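Putidaredoxin reductase (Pseudomonas putida, PDB 1Q1R) is an FAD-containing reductase that probably passes electrons from NADH to putidaredoxin, the redox partner of cytochrome P450cam. Local coordinates at residues A[326-331]-A[385-390]; A[362-367]-A[372-377]; A[368-373]-A[391-396]. All blocks are in the same frame, centred on the assembly; numbering follows the deposited sequence.

All three contacts belong to the C-terminal region, whose antiparallel sheet is packed by helix 380-391. Interaction 2 is the buried one: strands 360-367 and 370-377 pair through backbone hydrogen bonds, with an apolar F364-V374 pair on one face and a weak Y365-D375 hydrogen bond on the other. Interaction 1 is half buried and joins the same helix to an outermost strand, 328-333, by a lysine over an indole, near the flavin. Interaction 3 lies furthest from the chain's centre, where the start of strand 370-377 meets the loop leaving the helix through waters, one valine pair and two arginines. Interactions 2 and 3 share L372 and A373, and I390 of interaction 1 packs on the same strand.

Interaction 1: A[326-331]-A[385-390]; sequences APWFWS and QSKQII. With FAD (flavin-adenine dinucleotide), chain C.
The backbones of A326 and I390 come together where the lead-in to strand 328-333 passes helix 380-391, their CA atoms 6.4 Å apart, and from there the strand draws away from the helix. This is helix-on-sheet packing in the C-terminal domain of a glutathione reductase-like fold, with the helix meeting an outermost strand of the five-stranded antiparallel sheet. At the near end the contact is apolar: A326 CB rests against I390 CG2 at 3.8 Å, and the same alanine gives its backbone N to T391 OG1 further along the helix.

The larger share of the work is done by K387. Its chain is extended beyond CG and runs out from the helix until its last two atoms lie over one face of the W328 indole. K387 CE stands 3.7 Å from the centroid of the W328 five-membered ring, only 6° off the ring normal, which makes a CH-pi contact. K387 NZ sits 3.8 Å from the same W328 centroid and 22° off the normal, so the ammonium adds a cation-pi interaction, displaced toward the rim. W328 can offer this face because its CG is tucked between the backbone N and the carbonyl carbon (chi1 70°); A326 O meets the indole at its edge, in plane, and F383 packs on the ring as well.

Further along, the strand reaches the FAD pocket through F329 and W330. The W330 ring presents a face to N3 of the isoalloxazine, with W330 CZ3 3.4 Å from FAD O2, while F329 CB touches the same O2 at 3.8 Å. Back at the lysine, the indole atom nearest the charge is the ring nitrogen, with K387 NZ 3.5 Å from W328 NE1.

Interaction 2: A[362-367]-A[372-377]; sequences SVFYLQ and LAVDTV
Antiparallel pairing brings V363 opposite D375 and Y365 opposite A373, both hydrogen-bonded pairs, with S362-T376 and F364-V374 as the non-hydrogen-bonded pairs. The buried part runs from S362 to Y365 and from A373 to T376. Y365 N donates to A373 O at 2.8 Å, almost straight (171°), and V363 N reaches D375 O at 2.8 Å. D375 N returns the bond to V363 O.

On the face carrying F364 and V374, the two side chains lie side by side. V374 CG1, anti to its own backbone N (chi1 -176°), sits over one face of the F364 ring, 4.2 Å from the centroid, while V374 CG2 presses on F364 CD2 at 3.4 Å. On the same face the S362 hydroxyl turns to E382, and T376 OG1 to K339 O.

Across the sheet, the Y365 ring passes A373 O at its edge, in plane, and Y365 OH donates a weak bond to D375 OD1 at 2.8 Å, ring and carboxylate planes 58° apart. The OH also makes a weak hydrogen bond with A190 N. Y347 meets this ring edge-to-face, and V193 packs on it. A phenylalanine in its place would probably leave the buried D375 carboxylate without this hydroxyl, and A190 N without its weak partner.

Toward the turn the contact opens to solvent only at Q367, while the backbone stays closely bonded. Q367 lies obliquely across L372, with Q367 CB 3.6 Å from L372 CD1. The register slips here: L372 N bonds to Y365 O at 2.7 Å, nearly along the C=O axis, and A373 N makes a weak, longer bond to the same oxygen. Two residues thus face one, a classic beta bulge in a hairpin of the C-terminal antiparallel sheet.

Interaction 3: A[368-373]-A[391-396]; sequences GDRVLA and TDRLPV
As modelled, R370 turns a face of its guanidinium to the edge of R393's, the planes 86° apart, though the approach is too close to be taken literally. L372 CD2 backs the opposite face of the R370 group. R393 stands at the end of helix 380-391 as the C-prime residue of a Schellman motif, with positive phi (51°), its N bonded to I390 O and L394 N to I389 O. That turn leads the chain into the loop past the start of strand 370-377.

The arginine overlap needs caution. R370 NE and R393 NE are placed 2.8 Å apart, yet both groups are positively charged and both nitrogens are donors, so their exact position is doubtful. R370 gets there with CG anti to the backbone N (chi1 176°) and an extended chain, whereas R393 bends at chi2. R370 NH2 makes a weak hydrogen bond to L292 O.

Deeper in, the contact is apolar: V371 CG2 meets V396 CG2 at 3.7 Å, the side chains crossing at about a right angle. L401 touches both valines, I389 of helix 380-391 packs on both as well, and I411 of helix 408-421 on V396.

Water joins the backbones. P395 is the centre of an inverse gamma turn, closed by a weak bond from V396 N to L394 O. The same L394 O accepts from a second donor, a water 2.9 Å away, and V371 N donates to that water at 3.0 Å. Another water gives one proton to D369 O at 2.6 Å and the other to V396 O at 2.7 Å.

Interaction 1: A[326-331]-A[385-390]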
# COMPACT_ATOMS: atom_id res chain seq x y z
N ALA A 326 -13.61 5.23 6.95
CA ALA A 326 -13.00 3.97 7.37
C ALA A 326 -11.90 3.64 6.36
O ALA A 326 -12.07 3.85 5.16
CB ALA A 326 -14.04 2.86 7.39
N PRO A 327 -10.76 3.13 6.83
CA PRO A 327 -9.69 2.79 5.88
C PRO A 327 -10.04 1.53 5.10
O PRO A 327 -10.69 0.62 5.62
CB PRO A 327 -8.48 2.59 6.79
CG PRO A 327 -9.10 2.03 8.04
CD PRO A 327 -10.32 2.92 8.22
N TRP A 328 -9.62 1.47 3.84
CA TRP A 328 -9.88 0.29 3.03
C TRP A 328 -8.85 0.14 1.92
O TRP A 328 -8.08 1.07 1.63
CB TRP A 328 -11.28 0.34 2.41
CG TRP A 328 -11.49 1.37 1.34
CD1 TRP A 328 -11.77 2.69 1.52
CD2 TRP A 328 -11.44 1.16 -0.08
NE1 TRP A 328 -11.90 3.32 0.30
CE2 TRP A 328 -11.70 2.40 -0.70
CE3 TRP A 328 -11.20 0.04 -0.89
CZ2 TRP A 328 -11.73 2.56 -2.09
CZ3 TRP A 328 -11.23 0.20 -2.28
CH2 TRP A 328 -11.49 1.45 -2.86
N PHE A 329 -8.81 -1.04 1.33
CA PHE A 329 -7.90 -1.32 0.24
C PHE A 329 -8.40 -2.57 -0.47
O PHE A 329 -9.37 -3.19 -0.04
CB PHE A 329 -6.46 -1.49 0.75
CG PHE A 329 -6.20 -2.80 1.42
CD1 PHE A 329 -5.70 -3.88 0.70
CD2 PHE A 329 -6.42 -2.96 2.79
CE1 PHE A 329 -5.43 -5.10 1.32
CE2 PHE A 329 -6.15 -4.17 3.42
CZ PHE A 329 -5.65 -5.24 2.68
N TRP A 330 -7.75 -2.92 -1.58
CA TRP A 330 -8.16 -4.08 -2.34
C TRP A 330 -6.95 -4.84 -2.84
O TRP A 330 -5.82 -4.37 -2.75
CB TRP A 330 -9.03 -3.64 -3.53
CG TRP A 330 -8.24 -3.07 -4.70
CD1 TRP A 330 -7.85 -3.73 -5.83
CD2 TRP A 330 -7.77 -1.72 -4.85
NE1 TRP A 330 -7.16 -2.89 -6.67
CE2 TRP A 330 -7.09 -1.65 -6.09
CE3 TRP A 330 -7.84 -0.57 -4.04
CZ2 TRP A 330 -6.50 -0.46 -6.55
CZ3 TRP A 330 -7.25 0.60 -4.51
CH2 TRP A 330 -6.59 0.65 -5.75
N SER A 331 -7.22 -6.03 -3.37
CA SER A 331 -6.19 -6.89 -3.92
C SER A 331 -6.84 -7.68 -5.04
O SER A 331 -8.01 -8.05 -4.94
CB SER A 331 -5.65 -7.84 -2.84
OG SER A 331 -4.69 -8.74 -3.38
N GLN A 385 -21.63 -1.79 1.88
CA GLN A 385 -22.50 -1.75 3.05
C GLN A 385 -21.67 -1.83 4.33
O GLN A 385 -22.00 -1.20 5.33
CB GLN A 385 -23.51 -2.90 3.01
CG GLN A 385 -24.45 -2.82 1.81
CD GLN A 385 -25.35 -4.03 1.70
OE1 GLN A 385 -24.89 -5.17 1.71
NE2 GLN A 385 -26.65 -3.79 1.56
N SER A 386 -20.58 -2.60 4.29
CA SER A 386 -19.72 -2.75 5.46
C SER A 386 -18.98 -1.47 5.81
O SER A 386 -18.68 -1.22 6.97
CB SER A 386 -18.72 -3.90 5.24
OG SER A 386 -19.39 -5.14 5.16
N LYS A 387 -18.67 -0.66 4.80
CA LYS A 387 -17.98 0.61 5.03
C LYS A 387 -18.84 1.46 5.95
O LYS A 387 -18.36 2.09 6.89
CB LYS A 387 -17.78 1.39 3.73
CG LYS A 387 -16.66 0.91 2.83
CD LYS A 387 -16.57 1.86 1.64
CE LYS A 387 -15.34 1.63 0.80
NZ LYS A 387 -15.31 2.58 -0.35
N GLN A 388 -20.14 1.47 5.65
CA GLN A 388 -21.11 2.23 6.42
C GLN A 388 -21.15 1.75 7.88
O GLN A 388 -21.19 2.55 8.81
CB GLN A 388 -22.49 2.09 5.77
CG GLN A 388 -23.59 2.89 6.43
CD GLN A 388 -24.94 2.67 5.76
OE1 GLN A 388 -25.94 3.30 6.11
NE2 GLN A 388 -24.98 1.76 4.77
N ILE A 389 -21.14 0.43 8.06
CA ILE A 389 -21.18 -0.15 9.40
C ILE A 389 -19.98 0.29 10.24
O ILE A 389 -20.12 0.62 11.42
CB ILE A 389 -21.21 -1.71 9.33
CG1 ILE A 389 -22.53 -2.17 8.72
CG2 ILE A 389 -21.02 -2.31 10.71
CD1 ILE A 389 -22.55 -3.63 8.31
N ILE A 390 -18.80 0.29 9.63
CA ILE A 390 -17.57 0.68 10.32
C ILE A 390 -17.49 2.19 10.54
O ILE A 390 -17.27 2.64 11.67
CB ILE A 390 -16.31 0.25 9.52
CG1 ILE A 390 -16.35 -1.25 9.24
CG2 ILE A 390 -15.05 0.61 10.30
CD1 ILE A 390 -16.43 -2.10 10.48
PA FAD C . 5.46 6.34 -2.92
O1A FAD C . 6.58 5.55 -2.37
O2A FAD C . 4.66 5.75 -4.03
O5B FAD C . 6.00 7.76 -3.41
C5B FAD C . 7.02 8.47 -2.69
C4B FAD C . 8.03 9.04 -3.70
O4B FAD C . 8.85 10.08 -3.06
C3B FAD C . 9.01 7.96 -4.16
O3B FAD C . 9.32 8.16 -5.55
C2B FAD C . 10.24 8.24 -3.34
O2B FAD C . 11.42 7.78 -4.02
C1B FAD C . 10.23 9.75 -3.29
N9A FAD C . 11.14 10.34 -2.27
C8A FAD C . 11.32 9.91 -1.00
N7A FAD C . 12.24 10.68 -0.41
C5A FAD C . 12.63 11.60 -1.29
C6A FAD C . 13.55 12.65 -1.24
N6A FAD C . 14.25 12.88 -0.13
N1A FAD C . 13.73 13.42 -2.34
C2A FAD C . 13.04 13.20 -3.46
N3A FAD C . 12.16 12.19 -3.53
C4A FAD C . 11.94 11.38 -2.46
N1 FAD C . -2.64 0.00 -2.66
C2 FAD C . -4.01 -0.29 -2.76
O2 FAD C . -4.83 0.37 -2.13
N3 FAD C . -4.43 -1.34 -3.59
C4 FAD C . -3.48 -2.09 -4.33
O4 FAD C . -3.86 -2.97 -5.09
C4X FAD C . -2.11 -1.79 -4.23
N5 FAD C . -1.19 -2.47 -4.97
C5X FAD C . 0.14 -2.16 -4.95
C6 FAD C . 1.05 -2.86 -5.76
C7 FAD C . 2.43 -2.52 -5.75
C7M FAD C . 3.41 -3.34 -6.62
C8 FAD C . 2.89 -1.46 -4.94
C8M FAD C . 4.37 -1.04 -4.93
C9 FAD C . 1.98 -0.76 -4.13
C9A FAD C . 0.61 -1.10 -4.13
N10 FAD C . -0.33 -0.39 -3.33
C10 FAD C . -1.70 -0.74 -3.39
C1' FAD C . 0.12 0.71 -2.43
C2' FAD C . -0.18 2.08 -3.05
O2' FAD C . 0.28 2.09 -4.40
C3' FAD C . 0.49 3.21 -2.25
O3' FAD C . 0.09 3.11 -0.87
C4' FAD C . 0.09 4.58 -2.81
O4' FAD C . 0.49 4.67 -4.18
C5' FAD C . 0.75 5.74 -2.03
O5' FAD C . 2.16 5.83 -2.27
P FAD C . 2.95 7.16 -1.78
O1P FAD C . 2.80 8.19 -2.83
O2P FAD C . 2.48 7.48 -0.42
O3P FAD C . 4.49 6.67 -1.66

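Interaction 2: A[362-367]-A[372-377]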
# COMPACT_ATOMS: atom_id res chain seq x y z
N SER A 362 -17.98 -12.97 2.99
CA SER A 362 -17.54 -11.80 3.73
C SER A 362 -17.15 -12.28 5.11
O SER A 362 -17.80 -13.16 5.68
CB SER A 362 -18.65 -10.76 3.83
OG SER A 362 -19.01 -10.28 2.55
N VAL A 363 -16.07 -11.73 5.65
CA VAL A 363 -15.61 -12.12 6.97
C VAL A 363 -15.63 -10.89 7.87
O VAL A 363 -14.94 -9.89 7.60
CB VAL A 363 -14.17 -12.70 6.92
CG1 VAL A 363 -13.75 -13.20 8.30
CG2 VAL A 363 -14.10 -13.83 5.91
N PHE A 364 -16.42 -10.96 8.93
CA PHE A 364 -16.54 -9.85 9.86
C PHE A 364 -15.62 -10.04 11.06
O PHE A 364 -15.65 -11.08 11.71
CB PHE A 364 -18.00 -9.70 10.34
CG PHE A 364 -18.97 -9.39 9.23
CD1 PHE A 364 -19.45 -10.40 8.40
CD2 PHE A 364 -19.38 -8.08 9.00
CE1 PHE A 364 -20.32 -10.10 7.36
CE2 PHE A 364 -20.24 -7.77 7.96
CZ PHE A 364 -20.72 -8.78 7.13
N TYR A 365 -14.80 -9.04 11.35
CA TYR A 365 -13.89 -9.09 12.48
C TYR A 365 -14.50 -8.27 13.61
O TYR A 365 -14.72 -7.07 13.47
CB TYR A 365 -12.52 -8.52 12.10
CG TYR A 365 -11.79 -9.34 11.07
CD1 TYR A 365 -12.21 -9.36 9.74
CD2 TYR A 365 -10.69 -10.11 11.42
CE1 TYR A 365 -11.56 -10.14 8.79
CE2 TYR A 365 -10.02 -10.89 10.48
CZ TYR A 365 -10.46 -10.90 9.17
OH TYR A 365 -9.81 -11.68 8.24
N LEU A 366 -14.77 -8.93 14.74
CA LEU A 366 -15.37 -8.25 15.88
C LEU A 366 -14.55 -8.30 17.16
O LEU A 366 -13.77 -9.23 17.39
CB LEU A 366 -16.76 -8.83 16.18
CG LEU A 366 -17.87 -8.76 15.12
CD1 LEU A 366 -17.59 -9.76 14.01
CD2 LEU A 366 -19.21 -9.05 15.77
N GLN A 367 -14.74 -7.28 17.98
CA GLN A 367 -14.11 -7.18 19.29
C GLN A 367 -15.33 -6.99 20.16
O GLN A 367 -15.80 -5.86 20.37
CB GLN A 367 -13.20 -5.95 19.37
CG GLN A 367 -12.39 -5.90 20.65
CD GLN A 367 -11.53 -4.66 20.75
OE1 GLN A 367 -10.67 -4.56 21.63
NE2 GLN A 367 -11.76 -3.70 19.87
N LEU A 372 -14.97 -4.43 13.69
CA LEU A 372 -13.72 -3.70 13.45
C LEU A 372 -13.38 -3.61 11.97
O LEU A 372 -12.95 -2.56 11.49
CB LEU A 372 -12.56 -4.39 14.18
CG LEU A 372 -12.59 -4.39 15.71
CD1 LEU A 372 -11.47 -5.28 16.23
CD2 LEU A 372 -12.44 -2.97 16.24
N ALA A 373 -13.56 -4.71 11.25
CA ALA A 373 -13.24 -4.74 9.83
C ALA A 373 -13.99 -5.86 9.13
O ALA A 373 -14.54 -6.75 9.77
CB ALA A 373 -11.74 -4.92 9.63
N VAL A 374 -14.01 -5.80 7.80
CA VAL A 374 -14.66 -6.83 7.01
C VAL A 374 -13.85 -7.08 5.76
O VAL A 374 -13.48 -6.14 5.04
CB VAL A 374 -16.08 -6.42 6.58
CG1 VAL A 374 -16.75 -7.57 5.84
CG2 VAL A 374 -16.91 -6.02 7.80
N ASP A 375 -13.53 -8.34 5.51
CA ASP A 375 -12.80 -8.72 4.31
C ASP A 375 -13.87 -9.33 3.41
O ASP A 375 -14.56 -10.27 3.82
CB ASP A 375 -11.72 -9.76 4.62
CG ASP A 375 -10.55 -9.20 5.44
OD1 ASP A 375 -9.75 -10.01 5.95
OD2 ASP A 375 -10.43 -7.96 5.55
N THR A 376 -14.04 -8.79 2.21
CA THR A 376 -15.03 -9.33 1.29
C THR A 376 -14.35 -9.95 0.09
O THR A 376 -13.35 -9.43 -0.42
CB THR A 376 -16.02 -8.25 0.81
OG1 THR A 376 -15.32 -7.25 0.07
CG2 THR A 376 -16.71 -7.60 2.01
N VAL A 377 -14.88 -11.09 -0.36
CA VAL A 377 -14.35 -11.80 -1.51
C VAL A 377 -15.45 -11.92 -2.56
O VAL A 377 -16.39 -12.70 -2.39
CB VAL A 377 -13.86 -13.20 -1.10
CG1 VAL A 377 -13.45 -14.00 -2.33
CG2 VAL A 377 -12.69 -13.08 -0.14

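Interaction 3: A[368-373]-A[391-396]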
# COMPACT_ATOMS: atom_id res chain seq x y z
N GLY A 368 -15.87 -8.09 20.65
CA GLY A 368 -17.08 -8.03 21.45
C GLY A 368 -18.22 -8.05 20.45
O GLY A 368 -18.41 -9.03 19.73
N ASP A 369 -18.99 -6.96 20.39
CA ASP A 369 -20.10 -6.87 19.45
C ASP A 369 -19.82 -5.78 18.42
O ASP A 369 -20.63 -5.55 17.52
CB ASP A 369 -21.41 -6.55 20.18
CG ASP A 369 -21.85 -7.68 21.10
OD1 ASP A 369 -21.78 -8.86 20.69
OD2 ASP A 369 -22.27 -7.38 22.23
N ARG A 370 -18.68 -5.12 18.56
CA ARG A 370 -18.30 -4.06 17.64
C ARG A 370 -17.56 -4.63 16.43
O ARG A 370 -16.62 -5.41 16.58
CB ARG A 370 -17.40 -3.04 18.34
CG ARG A 370 -16.88 -1.96 17.41
CD ARG A 370 -15.78 -1.13 18.04
NE ARG A 370 -15.18 -0.23 17.05
CZ ARG A 370 -14.09 0.51 17.28
NH1 ARG A 370 -13.49 0.45 18.46
NH2 ARG A 370 -13.62 1.29 16.32
N VAL A 371 -18.00 -4.23 15.24
CA VAL A 371 -17.36 -4.69 14.01
C VAL A 371 -16.15 -3.81 13.74
O VAL A 371 -16.27 -2.60 13.58
CB VAL A 371 -18.34 -4.61 12.81
CG1 VAL A 371 -17.63 -5.07 11.53
CG2 VAL A 371 -19.56 -5.49 13.07
N LEU A 372 -14.97 -4.43 13.69
CA LEU A 372 -13.72 -3.70 13.45
C LEU A 372 -13.38 -3.61 11.97
O LEU A 372 -12.95 -2.56 11.49
CB LEU A 372 -12.56 -4.39 14.18
CG LEU A 372 -12.59 -4.39 15.71
CD1 LEU A 372 -11.47 -5.28 16.23
CD2 LEU A 372 -12.44 -2.97 16.24
N ALA A 373 -13.56 -4.71 11.25
CA ALA A 373 -13.24 -4.74 9.83
C ALA A 373 -13.99 -5.86 9.13
O ALA A 373 -14.54 -6.75 9.77
CB ALA A 373 -11.74 -4.92 9.63
N THR A 391 -17.66 2.95 9.47
CA THR A 391 -17.57 4.40 9.55
C THR A 391 -18.58 5.02 10.51
O THR A 391 -18.25 5.93 11.26
CB THR A 391 -17.77 5.05 8.16
OG1 THR A 391 -16.79 4.53 7.24
CG2 THR A 391 -17.62 6.56 8.25
N ASP A 392 -19.81 4.51 10.50
CA ASP A 392 -20.84 5.05 11.38
C ASP A 392 -21.03 4.30 12.69
O ASP A 392 -21.94 4.60 13.46
CB ASP A 392 -22.18 5.13 10.64
CG ASP A 392 -22.13 6.05 9.45
OD1 ASP A 392 -21.57 7.16 9.59
OD2 ASP A 392 -22.63 5.68 8.37
N ARG A 393 -20.16 3.33 12.96
CA ARG A 393 -20.26 2.57 14.20
C ARG A 393 -21.67 2.03 14.41
O ARG A 393 -22.22 2.15 15.51
CB ARG A 393 -19.87 3.46 15.38
CG ARG A 393 -18.45 3.28 15.87
CD ARG A 393 -18.27 1.92 16.52
NE ARG A 393 -17.06 1.84 17.32
CZ ARG A 393 -16.81 2.61 18.38
NH1 ARG A 393 -17.71 3.51 18.77
NH2 ARG A 393 -15.68 2.48 19.05
N LEU A 394 -22.25 1.43 13.38
CA LEU A 394 -23.60 0.90 13.49
C LEU A 394 -23.67 -0.36 14.35
O LEU A 394 -22.88 -1.29 14.17
CB LEU A 394 -24.17 0.60 12.11
CG LEU A 394 -24.33 1.77 11.14
CD1 LEU A 394 -25.03 1.30 9.89
CD2 LEU A 394 -25.12 2.89 11.80
N PRO A 395 -24.62 -0.41 15.30
CA PRO A 395 -24.81 -1.54 16.20
C PRO A 395 -25.49 -2.75 15.55
O PRO A 395 -26.54 -3.21 16.01
CB PRO A 395 -25.66 -0.94 17.32
CG PRO A 395 -26.52 0.03 16.58
CD PRO A 395 -25.54 0.70 15.64
N VAL A 396 -24.89 -3.27 14.48
CA VAL A 396 -25.46 -4.42 13.80
C VAL A 396 -25.45 -5.65 14.70
O VAL A 396 -24.50 -5.86 15.46
CB VAL A 396 -24.68 -4.75 12.51
CG1 VAL A 396 -24.87 -3.65 11.49
CG2 VAL A 396 -23.21 -4.95 12.84
O HOH W 1 -22.66 -4.16 16.57
O HOH W 2 -20.44 -2.57 15.10